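Local coordinates for protein beta-glucosidase (Chaetomella raphigera, PDB 6JXG) that probably hydrolyses terminal, non-reducing beta-D-glucosyl residues with release of beta-D-glucose, as a secreted family 3 glycoside hydrolase of cellulose breakdown, at residues P1-W6 / D224-V229; L54-G59 / V105-V110. All coordinates share one frame; numbering follows the deposited sequence.

Contact 1. Residues P1-W6 / D224-V229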
ATOM      1  N   PRO A   1     -17.207  21.675  11.407  1.00 39.74           N
ATOM      2  CA  PRO A   1     -18.008  20.451  11.601  1.00 37.41           C
ATOM      3  C   PRO A   1     -19.076  20.248  10.528  1.00 36.56           C
ATOM      4  O   PRO A   1     -19.824  21.188  10.237  1.00 31.62           O
ATOM      5  CB  PRO A   1     -18.670  20.675  12.976  1.00 41.51           C
ATOM      6  CG  PRO A   1     -17.694  21.561  13.711  1.00 45.60           C
ATOM      7  CD  PRO A   1     -17.057  22.443  12.666  1.00 43.49           C
ATOM      8  N   GLY A   2     -19.142  19.051   9.938  1.00 35.19           N
ATOM      9  CA  GLY A   2     -20.125  18.726   8.896  1.00 29.74           C
ATOM     10  C   GLY A   2     -19.812  19.199   7.473  1.00 30.16           C
ATOM     11  O   GLY A   2     -20.631  19.033   6.574  1.00 24.73           O
ATOM     12  N   ASP A   3     -18.640  19.792   7.259  1.00 30.41           N
ATOM     13  CA  ASP A   3     -18.168  20.202   5.913  1.00 31.23           C
ATOM     14  C   ASP A   3     -18.145  19.015   4.919  1.00 34.61           C
ATOM     15  O   ASP A   3     -18.112  17.860   5.341  1.00 28.80           O
ATOM     16  CB  ASP A   3     -16.744  20.759   6.015  1.00 31.15           C
ATOM     17  CG  ASP A   3     -16.699  22.208   6.461  1.00 35.68           C
ATOM     18  OD1 ASP A   3     -17.766  22.838   6.662  1.00 34.15           O
ATOM     19  OD2 ASP A   3     -15.575  22.731   6.563  1.00 32.29           O
ATOM     20  N   GLY A   4     -18.152  19.287   3.601  1.00 34.07           N
ATOM     21  CA  GLY A   4     -18.196  18.162   2.598  1.00 34.35           C
ATOM     22  C   GLY A   4     -19.492  17.363   2.672  1.00 34.05           C
ATOM     23  O   GLY A   4     -20.571  17.949   2.724  1.00 32.23           O
ATOM     24  N   ASP A   5     -19.389  16.033   2.704  1.00 26.69           N
ATOM     25  CA  ASP A   5     -20.505  15.102   2.731  1.00 23.66           C
ATOM     26  C   ASP A   5     -21.019  14.663   4.164  1.00 26.42           C
ATOM     27  O   ASP A   5     -21.904  13.820   4.346  1.00 25.94           O
ATOM     28  CB  ASP A   5     -20.103  13.834   1.965  1.00 26.19           C
ATOM     29  CG  ASP A   5     -19.696  14.108   0.488  1.00 28.98           C
ATOM     30  OD1 ASP A   5     -20.171  15.106  -0.084  1.00 30.19           O
ATOM     31  OD2 ASP A   5     -18.933  13.310  -0.123  1.00 24.12           O
ATOM     32  N   TRP A   6     -20.473  15.307   5.176  1.00 24.95           N
ATOM     33  CA  TRP A   6     -20.591  14.858   6.556  1.00 18.91           C
ATOM     34  C   TRP A   6     -21.704  15.555   7.403  1.00 16.18           C
ATOM     35  O   TRP A   6     -21.827  15.312   8.618  1.00 13.10           O
ATOM     36  CB  TRP A   6     -19.233  15.197   7.139  1.00 17.35           C
ATOM     37  CG  TRP A   6     -18.209  14.277   6.653  1.00 16.48           C
ATOM     38  CD1 TRP A   6     -17.569  14.261   5.427  1.00 18.29           C
ATOM     39  CD2 TRP A   6     -17.719  13.171   7.375  1.00 14.50           C
ATOM     40  NE1 TRP A   6     -16.663  13.201   5.383  1.00 16.90           N
ATOM     41  CE2 TRP A   6     -16.769  12.504   6.553  1.00 15.83           C
ATOM     42  CE3 TRP A   6     -17.958  12.684   8.646  1.00 14.58           C
ATOM     43  CZ2 TRP A   6     -16.097  11.373   6.977  1.00 15.34           C
ATOM     44  CZ3 TRP A   6     -17.256  11.521   9.063  1.00 15.16           C
ATOM     45  CH2 TRP A   6     -16.334  10.926   8.250  1.00 14.40           C
ATOM     46  N   ASP A 224      -9.300  19.745   6.628  1.00 13.24           N
ATOM     47  CA  ASP A 224     -10.694  19.733   7.007  1.00 14.07           C
ATOM     48  C   ASP A 224     -11.261  18.333   7.205  1.00 14.74           C
ATOM     49  O   ASP A 224     -12.422  18.056   6.869  1.00 15.22           O
ATOM     50  CB  ASP A 224     -11.472  20.503   5.966  1.00 16.55           C
ATOM     51  CG  ASP A 224     -12.806  21.036   6.485  1.00 17.93           C
ATOM     52  OD1 ASP A 224     -13.714  21.144   5.642  1.00 19.39           O
ATOM     53  OD2 ASP A 224     -12.947  21.225   7.702  1.00 18.14           O
ATOM     54  N   PHE A 225     -10.442  17.482   7.818  1.00 13.21           N
ATOM     55  CA  PHE A 225     -10.826  16.134   8.057  1.00 13.41           C
ATOM     56  C   PHE A 225     -11.985  16.096   9.077  1.00 14.27           C
ATOM     57  O   PHE A 225     -11.883  16.690  10.186  1.00 14.68           O
ATOM     58  CB  PHE A 225      -9.604  15.408   8.591  1.00 13.14           C
ATOM     59  CG  PHE A 225      -9.865  13.985   9.046  1.00 13.86           C
ATOM     60  CD1 PHE A 225     -10.425  13.029   8.183  1.00 14.33           C
ATOM     61  CD2 PHE A 225      -9.478  13.574  10.326  1.00 12.96           C
ATOM     62  CE1 PHE A 225     -10.614  11.695   8.622  1.00 13.04           C
ATOM     63  CE2 PHE A 225      -9.748  12.269  10.754  1.00 13.94           C
ATOM     64  CZ  PHE A 225     -10.273  11.345   9.897  1.00 12.57           C
ATOM     65  N   GLN A 226     -13.051  15.389   8.730  1.00 14.03           N
ATOM     66  CA  GLN A 226     -14.267  15.330   9.555  1.00 14.09           C
ATOM     67  C   GLN A 226     -14.383  14.080  10.437  1.00 14.12           C
ATOM     68  O   GLN A 226     -15.182  14.094  11.380  1.00 14.51           O
ATOM     69  CB  GLN A 226     -15.514  15.452   8.687  1.00 13.66           C
ATOM     70  CG  GLN A 226     -15.605  16.729   7.863  1.00 16.03           C
ATOM     71  CD  GLN A 226     -15.770  17.918   8.763  1.00 17.22           C
ATOM     72  OE1 GLN A 226     -16.671  17.935   9.629  1.00 19.42           O
ATOM     73  NE2 GLN A 226     -14.893  18.907   8.620  1.00 17.32           N
ATOM     74  N   GLY A 227     -13.552  13.045  10.197  1.00 13.42           N
ATOM     75  CA  GLY A 227     -13.486  11.892  11.044  1.00 12.07           C
ATOM     76  C   GLY A 227     -12.626  12.029  12.298  1.00 11.66           C
ATOM     77  O   GLY A 227     -12.353  13.138  12.825  1.00 10.95           O
ATOM     78  N   PHE A 228     -12.121  10.899  12.745  1.00 10.40           N
ATOM     79  CA  PHE A 228     -11.486  10.805  14.008  1.00 10.35           C
ATOM     80  C   PHE A 228     -10.080  10.206  13.839  1.00 10.54           C
ATOM     81  O   PHE A 228      -9.820   9.463  12.895  1.00 10.64           O
ATOM     82  CB  PHE A 228     -12.296  10.040  15.028  1.00 10.24           C
ATOM     83  CG  PHE A 228     -12.367   8.599  14.803  1.00 11.17           C
ATOM     84  CD1 PHE A 228     -11.474   7.730  15.435  1.00 10.55           C
ATOM     85  CD2 PHE A 228     -13.399   8.064  13.995  1.00 10.49           C
ATOM     86  CE1 PHE A 228     -11.561   6.376  15.237  1.00 11.33           C
ATOM     87  CE2 PHE A 228     -13.509   6.710  13.818  1.00 10.71           C
ATOM     88  CZ  PHE A 228     -12.613   5.826  14.461  1.00 11.44           C
ATOM     89  N   VAL A 229      -9.198  10.638  14.724  1.00 10.27           N
ATOM     90  CA  VAL A 229      -7.809  10.142  14.798  1.00 10.54           C
ATOM     91  C   VAL A 229      -7.643   9.146  15.914  1.00 10.41           C
ATOM     92  O   VAL A 229      -8.023   9.400  17.034  1.00  9.71           O
ATOM     93  CB  VAL A 229      -6.830  11.323  14.999  1.00 10.66           C
ATOM     94  CG1 VAL A 229      -5.415  10.756  15.016  1.00 10.76           C
ATOM     95  CG2 VAL A 229      -6.982  12.317  13.841  1.00 10.63           C
TER
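W6 sets its CG anti to the carbonyl carbon (chi1 -74°), which turns the indole so that one face meets Q226 CB; the like torsion of Q226 (chi1 -59°) swings CG and the rest of its chain back toward the 1-6 segment. Q226 CB sits 3.4 Å from W6 CD2, making a CH-pi contact with the five-membered ring, and the backbone continues over the same face, with G227 N 4.0 Å from W6 CH2. The glutamine then bends at chi2 (-67°), turning its amide back toward the N-terminus, where the amide plane stands steeply to the indole. There G2 N donates to Q226 OE1 at 2.7 Å, a bent bond with the donor well above the carbonyl plane. The NH2 end is tied back to its own loop: Q226 NE2 reaches D224 O at 3.1 Å, with that oxygen close to the amide plane. Held at both ends, the amide can hardly flip. Next to it the side chains of D3 and D224 cross at about a right angle, D3 OD2 being 2.6 Å from D224 OD1, so close that one of the two acids probably carries a proton. W6 has further anchors, NE1 bonding to N193 and the ring stacking on F294 of helix 278-294, while Y10 takes up the backbone oxygen of Q226. Replacing W6 by an alanine would probably leave the Q226 methylene without its aromatic floor, open a gap beneath the loop and strip N193 of its indole partner. This is N-terminal packing: the residues leading into helix 7-17 dock on the turn between helix 214-222 and strand 228-231, an alpha-to-beta connection of the TIM-barrel-like N-terminal domain of family 3 glycoside hydrolases.

Contact 2. Residues L54-G59 / V105-V110; sequences LCYQDG and VQLGPV
Two neighbouring parallel strands of the N-terminal domain's sheet, 55-57 and 105-106, pair here, with Y56 opposite V105 and Q57 opposite Q106. V105 N donates to C55 O and Q57 N to V105 O, both at 2.9 Å; L107 N then reaches Q57 O at 2.8 Å. On one face, Y56 and V105 lie side by side and point the same way. V105 CG2, anti to the carbonyl carbon, stands over the rim of the tyrosine ring 3.9 Å from Y56 CE1, a CH-pi contact, while L107 CD2 approaches the ring edge. Helix 84-100 links the strands, making this a beta-alpha-beta crossover of the TIM-barrel-like domain. On the other face, Q106 bends at chi2 (61°) and carries its amide past the strand end, where Q106 NE2 donates to G59 O at 3.1 Å, the acceptor lying in the amide plane. That bond reaches beyond the cis peptide between D58 and G59. D58 lays OD1 3.5 Å from L107 CD1, while its OD2 is salt-bridged to R64. C55, at the start of the pairing, is disulfide-bonded to C39.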
ATOM      1  N   LEU A  54     -17.333  -0.867  20.051  1.00 15.08           N
ATOM      2  CA  LEU A  54     -16.681  -0.666  18.748  1.00 13.52           C
ATOM      3  C   LEU A  54     -15.447  -1.542  18.573  1.00 13.52           C
ATOM      4  O   LEU A  54     -14.581  -1.577  19.466  1.00 14.01           O
ATOM      5  CB  LEU A  54     -16.288   0.786  18.479  1.00 13.94           C
ATOM      6  CG  LEU A  54     -17.507   1.711  18.390  1.00 15.17           C
ATOM      7  CD1 LEU A  54     -17.041   3.168  18.503  1.00 17.43           C
ATOM      8  CD2 LEU A  54     -18.226   1.528  17.065  1.00 14.80           C
ATOM      9  N   CYS A  55     -15.358  -2.195  17.405  1.00 12.35           N
ATOM     10  CA  CYS A  55     -14.363  -3.242  17.136  1.00 13.11           C
ATOM     11  C   CYS A  55     -13.391  -2.683  16.078  1.00 12.45           C
ATOM     12  O   CYS A  55     -13.828  -2.322  14.956  1.00 11.39           O
ATOM     13  CB  CYS A  55     -15.051  -4.507  16.625  1.00 13.53           C
ATOM     14  SG  CYS A  55     -13.894  -5.798  16.006  1.00 15.25           S
ATOM     15  N   TYR A  56     -12.110  -2.600  16.478  1.00 11.68           N
ATOM     16  CA  TYR A  56     -11.031  -2.156  15.596  1.00 11.64           C
ATOM     17  C   TYR A  56     -10.167  -3.382  15.312  1.00 12.22           C
ATOM     18  O   TYR A  56      -9.641  -4.020  16.275  1.00 10.88           O
ATOM     19  CB  TYR A  56     -10.183  -1.119  16.328  1.00 11.78           C
ATOM     20  CG  TYR A  56     -10.837   0.222  16.644  1.00 11.51           C
ATOM     21  CD1 TYR A  56     -10.474   1.390  15.963  1.00 11.63           C
ATOM     22  CD2 TYR A  56     -11.729   0.342  17.656  1.00 12.07           C
ATOM     23  CE1 TYR A  56     -11.042   2.572  16.274  1.00 12.63           C
ATOM     24  CE2 TYR A  56     -12.334   1.534  17.966  1.00 11.17           C
ATOM     25  CZ  TYR A  56     -11.973   2.667  17.281  1.00 11.77           C
ATOM     26  OH  TYR A  56     -12.563   3.855  17.631  1.00 10.59           O
ATOM     27  N   GLN A  57     -10.015  -3.712  14.036  1.00 10.48           N
ATOM     28  CA  GLN A  57      -9.343  -4.936  13.659  1.00 10.40           C
ATOM     29  C   GLN A  57      -8.303  -4.690  12.527  1.00 11.30           C
ATOM     30  O   GLN A  57      -8.593  -4.045  11.522  1.00 11.46           O
ATOM     31  CB  GLN A  57     -10.324  -6.042  13.260  1.00 11.24           C
ATOM     32  CG  GLN A  57      -9.694  -7.432  13.209  1.00 10.20           C
ATOM     33  CD  GLN A  57      -9.473  -8.002  14.609  1.00 10.85           C
ATOM     34  OE1 GLN A  57      -9.881  -7.407  15.631  1.00 10.67           O
ATOM     35  NE2 GLN A  57      -8.844  -9.178  14.671  1.00 10.75           N
ATOM     36  N   ASP A  58      -7.123  -5.272  12.714  1.00 10.25           N
ATOM     37  CA  ASP A  58      -6.107  -5.345  11.614  1.00 10.50           C
ATOM     38  C   ASP A  58      -6.623  -6.332  10.517  1.00 10.29           C
ATOM     39  O   ASP A  58      -7.556  -7.155  10.752  1.00 11.22           O
ATOM     40  CB  ASP A  58      -4.791  -5.876  12.144  1.00 10.33           C
ATOM     41  CG  ASP A  58      -3.992  -4.877  12.948  1.00 12.28           C
ATOM     42  OD1 ASP A  58      -3.982  -3.729  12.515  1.00 11.95           O
ATOM     43  OD2 ASP A  58      -3.388  -5.262  13.995  1.00 11.57           O
ATOM     44  N   GLY A  59      -6.104  -6.265   9.309  1.00 11.42           N
ATOM     45  CA  GLY A  59      -5.131  -5.273   8.887  1.00 10.47           C
ATOM     46  C   GLY A  59      -5.424  -4.930   7.444  1.00 10.05           C
ATOM     47  O   GLY A  59      -6.501  -5.212   6.946  1.00  9.88           O
ATOM     48  N   VAL A 105     -14.109  -0.840  12.475  1.00 11.02           N
ATOM     49  CA  VAL A 105     -12.990  -0.104  11.878  1.00 10.83           C
ATOM     50  C   VAL A 105     -11.967  -1.136  11.458  1.00  9.95           C
ATOM     51  O   VAL A 105     -11.453  -1.880  12.307  1.00  9.57           O
ATOM     52  CB  VAL A 105     -12.371   0.888  12.877  1.00 10.68           C
ATOM     53  CG1 VAL A 105     -11.269   1.689  12.180  1.00 10.64           C
ATOM     54  CG2 VAL A 105     -13.501   1.798  13.403  1.00 11.66           C
ATOM     55  N   GLN A 106     -11.693  -1.175  10.166  1.00 10.40           N
ATOM     56  CA  GLN A 106     -10.655  -2.033   9.601  1.00 10.39           C
ATOM     57  C   GLN A 106      -9.393  -1.197   9.452  1.00 10.49           C
ATOM     58  O   GLN A 106      -9.423  -0.159   8.769  1.00 10.37           O
ATOM     59  CB  GLN A 106     -11.101  -2.597   8.262  1.00 11.14           C
ATOM     60  CG  GLN A 106     -10.231  -3.722   7.742  1.00 10.81           C
ATOM     61  CD  GLN A 106     -10.169  -4.931   8.633  1.00 10.66           C
ATOM     62  OE1 GLN A 106     -11.092  -5.233   9.400  1.00 10.70           O
ATOM     63  NE2 GLN A 106      -9.086  -5.689   8.498  1.00  9.53           N
ATOM     64  N   LEU A 107      -8.265  -1.694  10.003  1.00  9.91           N
ATOM     65  CA  LEU A 107      -7.085  -0.834  10.170  1.00 10.14           C
ATOM     66  C   LEU A 107      -6.231  -0.863   8.896  1.00 10.46           C
ATOM     67  O   LEU A 107      -5.178  -1.525   8.848  1.00 11.30           O
ATOM     68  CB  LEU A 107      -6.293  -1.262  11.444  1.00 10.01           C
ATOM     69  CG  LEU A 107      -7.129  -1.067  12.728  1.00  9.69           C
ATOM     70  CD1 LEU A 107      -6.368  -1.615  13.906  1.00  9.57           C
ATOM     71  CD2 LEU A 107      -7.548   0.383  12.972  1.00  9.86           C
ATOM     72  N   GLY A 108      -6.727  -0.198   7.857  1.00 10.97           N
ATOM     73  CA  GLY A 108      -5.954   0.089   6.634  1.00 10.80           C
ATOM     74  C   GLY A 108      -6.841   0.979   5.736  1.00 10.70           C
ATOM     75  O   GLY A 108      -8.031   1.210   6.035  1.00 10.83           O
ATOM     76  N   PRO A 109      -6.326   1.414   4.597  1.00  9.46           N
ATOM     77  CA  PRO A 109      -5.078   1.073   4.020  1.00  9.70           C
ATOM     78  C   PRO A 109      -3.904   1.987   4.489  1.00  9.92           C
ATOM     79  O   PRO A 109      -4.052   2.810   5.332  1.00  9.48           O
ATOM     80  CB  PRO A 109      -5.321   1.221   2.533  1.00  9.24           C
ATOM     81  CG  PRO A 109      -6.301   2.398   2.422  1.00  9.62           C
ATOM     82  CD  PRO A 109      -7.090   2.328   3.735  1.00  9.63           C
ATOM     83  N   VAL A 110      -2.722   1.699   3.956  1.00 10.96           N
ATOM     84  CA  VAL A 110      -1.488   2.305   4.416  1.00 10.21           C
ATOM     85  C   VAL A 110      -0.954   3.340   3.444  1.00 10.58           C
ATOM     86  O   VAL A 110      -0.510   3.001   2.333  1.00 10.86           O
ATOM     87  CB  VAL A 110      -0.438   1.193   4.674  1.00 10.59           C
ATOM     88  CG1 VAL A 110       0.905   1.812   5.005  1.00 10.51           C
ATOM     89  CG2 VAL A 110      -0.878   0.231   5.801  1.00 11.03           C
TER

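How the contacts relate
Contacts 1 and 2 belong to one sheet: strand 228-231 of contact 1 is at one outer end of the strand order, and strands 55-57 and 105-106 of contact 2 lie toward the other. Strands 151-157 and 196-199 come between them in that order, yet the two contacts touch, as expected for a sheet that curls round into a barrel. F228 CE1 packs 3.6 Å from Y56 OH, and F228 CZ lies 4.3 Å from V105 CG2. The centres are about 19 Å apart. Along the chain, contact 2 is nested within the loop that contact 1 closes; contact 2 is wholly buried, whereas contact 1 is partly exposed.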